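PDB 4O6K: interleukin 22 from Danio rerio, which probably acts as a secreted helical cytokine of the IL-10 family, signalling through cell-surface receptors in immune and epithelial defence, as human IL-22 does. Local coordinates for residues C48-V59 with L83-C94. Sequence-based numbering, arbitrary orientation.
Sequences CCINARILKYYV and LHRVEQELQNHC
Glu-87 of helix 76-93 lies against the backbone of helix 47-62 at Ala-52 and Lys-56, with Leu-55 beside its CB. Glu-87 CB lies 3.9 Å from Leu-55 CD2, the two side chains running past each other in opposite directions. With Glu-87 CG anti to the backbone N (chi1 -167°), that carbon comes 3.6 Å from Ala-52 O and near Lys-56 CA. There the chain bends (chi2 -82°) and carries the carboxylate along the aliphatic part of Lys-56: Glu-87 CD faces Lys-56 CB, and Glu-87 OE2 lies 3.8 Å from Lys-56 CD. The last torsion of the lysine is bent, and Lys-56 NZ ends 4.6 Å from Glu-87 OE2, not in contact; the opposite charges probably still attract.

Alongside, Leu-55 meets Leu-83 at about a right angle, Leu-55 CD1 to Leu-83 CD1 3.7 Å, while Leu-55 CD2 touches Leu-83 O and Val-86 CG1. Val-59 CG2 continues this apolar strip over the backbone of His-84. The two helices belong to the all-helical bundle of the IL-10 cytokine family; segments 48-59 and 83-93 run roughly antiparallel, 140° between their directions, with axes 9.3 Å apart at closest approach. Tyr-134 of helix 130-140 packs on Leu-83 from outside the pair.

Nearer Cys-94, Ala-52 CB sits 3.7 Å from Leu-90 CD1, and the other methyl of Leu-90, CD2, reaches Cys-48 SG, whose own disulfide goes to Cys-141. One residue on, Cys-49 SG is bonded to Cys-94 SG, tying the early part of helix 47-62 to Cys-94, at the far end of segment 83-94.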
# COMPACT_ATOMS: atom_id res chain seq x y z
N CYS A 48 7.56 6.64 -7.01
CA CYS A 48 7.83 6.34 -5.60
C CYS A 48 6.95 7.16 -4.66
O CYS A 48 6.26 6.60 -3.80
CB CYS A 48 9.30 6.58 -5.28
SG CYS A 48 9.74 6.23 -3.55
N CYS A 49 6.99 8.48 -4.82
CA CYS A 49 6.26 9.37 -3.92
C CYS A 49 4.75 9.28 -4.13
O CYS A 49 3.98 9.51 -3.20
CB CYS A 49 6.74 10.81 -4.10
SG CYS A 49 8.43 11.10 -3.52
N ILE A 50 4.33 8.97 -5.36
CA ILE A 50 2.91 8.76 -5.63
C ILE A 50 2.38 7.57 -4.85
O ILE A 50 1.36 7.65 -4.18
CB ILE A 50 2.64 8.54 -7.14
CG1 ILE A 50 2.81 9.85 -7.91
CG2 ILE A 50 1.24 8.01 -7.35
CD1 ILE A 50 2.83 9.68 -9.41
N ASN A 51 3.10 6.45 -4.93
CA ASN A 51 2.71 5.25 -4.21
C ASN A 51 2.90 5.41 -2.70
O ASN A 51 2.18 4.80 -1.91
CB ASN A 51 3.51 4.04 -4.70
CG ASN A 51 3.04 3.54 -6.05
OD1 ASN A 51 1.93 3.02 -6.17
ND2 ASN A 51 3.87 3.70 -7.07
N ALA A 52 3.86 6.24 -2.31
CA ALA A 52 4.09 6.54 -0.90
C ALA A 52 2.91 7.28 -0.29
O ALA A 52 2.63 7.14 0.90
CB ALA A 52 5.37 7.35 -0.74
N ARG A 53 2.23 8.07 -1.11
CA ARG A 53 1.08 8.83 -0.64
C ARG A 53 -0.10 7.89 -0.48
O ARG A 53 -0.92 8.04 0.42
CB ARG A 53 0.75 9.96 -1.62
CG ARG A 53 -0.03 11.09 -0.98
CD ARG A 53 0.90 11.76 0.03
NE ARG A 53 0.21 12.60 1.00
CZ ARG A 53 0.78 13.65 1.58
NH1 ARG A 53 2.03 13.98 1.29
NH2 ARG A 53 0.10 14.38 2.46
N ILE A 54 -0.19 6.91 -1.38
CA ILE A 54 -1.19 5.85 -1.30
C ILE A 54 -0.93 4.98 -0.07
O ILE A 54 -1.86 4.54 0.61
CB ILE A 54 -1.19 4.98 -2.57
CG1 ILE A 54 -1.63 5.81 -3.78
CG2 ILE A 54 -2.10 3.77 -2.41
CD1 ILE A 54 -1.56 5.06 -5.10
N LEU A 55 0.35 4.75 0.22
CA LEU A 55 0.76 3.99 1.39
C LEU A 55 0.27 4.68 2.66
O LEU A 55 -0.18 4.04 3.61
CB LEU A 55 2.27 3.81 1.43
CG LEU A 55 2.81 3.02 2.63
CD1 LEU A 55 2.19 1.63 2.67
CD2 LEU A 55 4.32 2.94 2.59
N LYS A 56 0.38 6.01 2.66
CA LYS A 56 -0.10 6.84 3.76
C LYS A 56 -1.57 6.60 4.03
O LYS A 56 -1.99 6.43 5.18
CB LYS A 56 0.11 8.32 3.44
CG LYS A 56 -0.38 9.28 4.51
CD LYS A 56 0.11 10.69 4.21
CE LYS A 56 -0.35 11.68 5.26
NZ LYS A 56 0.09 11.25 6.61
N TYR A 57 -2.35 6.59 2.96
CA TYR A 57 -3.78 6.34 3.04
C TYR A 57 -4.07 4.93 3.55
O TYR A 57 -5.01 4.72 4.31
CB TYR A 57 -4.44 6.55 1.67
CG TYR A 57 -5.94 6.74 1.74
CD1 TYR A 57 -6.48 8.00 1.97
CD2 TYR A 57 -6.80 5.67 1.58
CE1 TYR A 57 -7.85 8.18 2.03
CE2 TYR A 57 -8.17 5.84 1.65
CZ TYR A 57 -8.69 7.10 1.87
OH TYR A 57 -10.05 7.28 1.94
N TYR A 58 -3.24 3.98 3.12
CA TYR A 58 -3.34 2.59 3.58
C TYR A 58 -3.18 2.48 5.09
O TYR A 58 -3.95 1.78 5.76
CB TYR A 58 -2.30 1.72 2.88
CG TYR A 58 -2.85 0.82 1.80
CD1 TYR A 58 -3.17 1.33 0.55
CD2 TYR A 58 -3.05 -0.53 2.03
CE1 TYR A 58 -3.68 0.51 -0.45
CE2 TYR A 58 -3.55 -1.36 1.05
CZ TYR A 58 -3.87 -0.84 -0.19
OH TYR A 58 -4.37 -1.66 -1.17
N VAL A 59 -2.17 3.16 5.62
CA VAL A 59 -1.88 3.12 7.05
C VAL A 59 -3.03 3.71 7.86
O VAL A 59 -3.40 3.19 8.91
CB VAL A 59 -0.58 3.87 7.37
CG1 VAL A 59 -0.38 3.99 8.88
CG2 VAL A 59 0.61 3.17 6.74
N LEU A 83 4.94 -0.46 7.84
CA LEU A 83 4.57 0.36 6.69
C LEU A 83 4.57 1.84 7.03
O LEU A 83 4.89 2.68 6.19
CB LEU A 83 3.20 -0.05 6.15
CG LEU A 83 3.10 -1.45 5.53
CD1 LEU A 83 1.94 -1.52 4.56
CD2 LEU A 83 4.39 -1.81 4.82
N HIS A 84 4.21 2.17 8.27
CA HIS A 84 4.25 3.56 8.72
C HIS A 84 5.68 4.09 8.70
O HIS A 84 5.93 5.22 8.27
CB HIS A 84 3.67 3.69 10.13
CG HIS A 84 3.78 5.07 10.70
ND1 HIS A 84 3.18 6.17 10.11
CD2 HIS A 84 4.42 5.54 11.79
CE1 HIS A 84 3.45 7.25 10.82
NE2 HIS A 84 4.20 6.89 11.85
N ARG A 85 6.62 3.28 9.18
CA ARG A 85 8.03 3.64 9.18
C ARG A 85 8.53 3.91 7.76
O ARG A 85 9.26 4.88 7.53
CB ARG A 85 8.87 2.55 9.84
CG ARG A 85 8.61 2.38 11.33
CD ARG A 85 9.57 1.39 11.96
NE ARG A 85 9.29 1.18 13.38
CZ ARG A 85 8.60 0.16 13.86
NH1 ARG A 85 8.12 -0.77 13.03
NH2 ARG A 85 8.39 0.05 15.16
N VAL A 86 8.15 3.05 6.83
CA VAL A 86 8.49 3.23 5.42
C VAL A 86 7.92 4.54 4.88
O VAL A 86 8.64 5.34 4.27
CB VAL A 86 7.96 2.06 4.56
CG1 VAL A 86 8.17 2.35 3.08
CG2 VAL A 86 8.64 0.76 4.97
N GLU A 87 6.63 4.76 5.11
CA GLU A 87 5.94 5.97 4.66
C GLU A 87 6.60 7.23 5.21
O GLU A 87 6.77 8.21 4.48
CB GLU A 87 4.47 5.91 5.07
CG GLU A 87 3.58 6.96 4.41
CD GLU A 87 3.65 8.31 5.09
OE1 GLU A 87 3.72 8.34 6.34
OE2 GLU A 87 3.65 9.34 4.39
N GLN A 88 6.95 7.22 6.49
CA GLN A 88 7.57 8.38 7.12
C GLN A 88 8.91 8.73 6.49
O GLN A 88 9.20 9.91 6.26
CB GLN A 88 7.73 8.14 8.62
CG GLN A 88 6.44 8.29 9.41
CD GLN A 88 5.83 9.67 9.25
OE1 GLN A 88 4.76 9.82 8.66
NE2 GLN A 88 6.51 10.68 9.78
N GLU A 89 9.73 7.72 6.22
CA GLU A 89 11.03 7.96 5.59
C GLU A 89 10.86 8.47 4.16
O GLU A 89 11.57 9.39 3.74
CB GLU A 89 11.87 6.69 5.57
CG GLU A 89 13.25 6.90 4.96
CD GLU A 89 14.17 5.71 5.16
OE1 GLU A 89 13.76 4.73 5.82
OE2 GLU A 89 15.32 5.76 4.66
N LEU A 90 9.93 7.88 3.42
CA LEU A 90 9.68 8.31 2.05
C LEU A 90 9.15 9.73 2.00
O LEU A 90 9.58 10.53 1.17
CB LEU A 90 8.69 7.36 1.36
CG LEU A 90 9.25 5.98 1.01
CD1 LEU A 90 8.20 5.14 0.31
CD2 LEU A 90 10.48 6.13 0.13
N GLN A 91 8.24 10.06 2.91
CA GLN A 91 7.66 11.39 2.97
C GLN A 91 8.69 12.47 3.30
O GLN A 91 8.54 13.62 2.89
CB GLN A 91 6.49 11.40 3.96
CG GLN A 91 5.98 12.76 4.39
CD GLN A 91 4.47 12.81 4.51
OE1 GLN A 91 3.76 12.18 3.72
NE2 GLN A 91 3.98 13.47 5.55
N ASN A 92 9.73 12.10 4.03
CA ASN A 92 10.82 13.03 4.35
C ASN A 92 11.60 13.46 3.10
O ASN A 92 12.16 14.56 3.05
CB ASN A 92 11.77 12.41 5.37
CG ASN A 92 12.68 13.43 6.02
OD1 ASN A 92 12.30 14.58 6.22
ND2 ASN A 92 13.90 13.01 6.34
N HIS A 93 11.64 12.58 2.11
CA HIS A 93 12.33 12.81 0.83
C HIS A 93 11.39 13.12 -0.33
O HIS A 93 11.84 13.42 -1.44
CB HIS A 93 13.21 11.61 0.50
CG HIS A 93 14.45 11.54 1.33
ND1 HIS A 93 15.22 12.64 1.59
CD2 HIS A 93 15.02 10.52 2.02
CE1 HIS A 93 16.24 12.30 2.35
NE2 HIS A 93 16.14 11.02 2.64
N CYS A 94 10.09 13.08 -0.07
CA CYS A 94 9.09 13.41 -1.08
C CYS A 94 8.71 14.86 -0.90
O CYS A 94 7.79 15.21 -0.15
CB CYS A 94 7.87 12.49 -0.99
SG CYS A 94 8.19 10.79 -1.53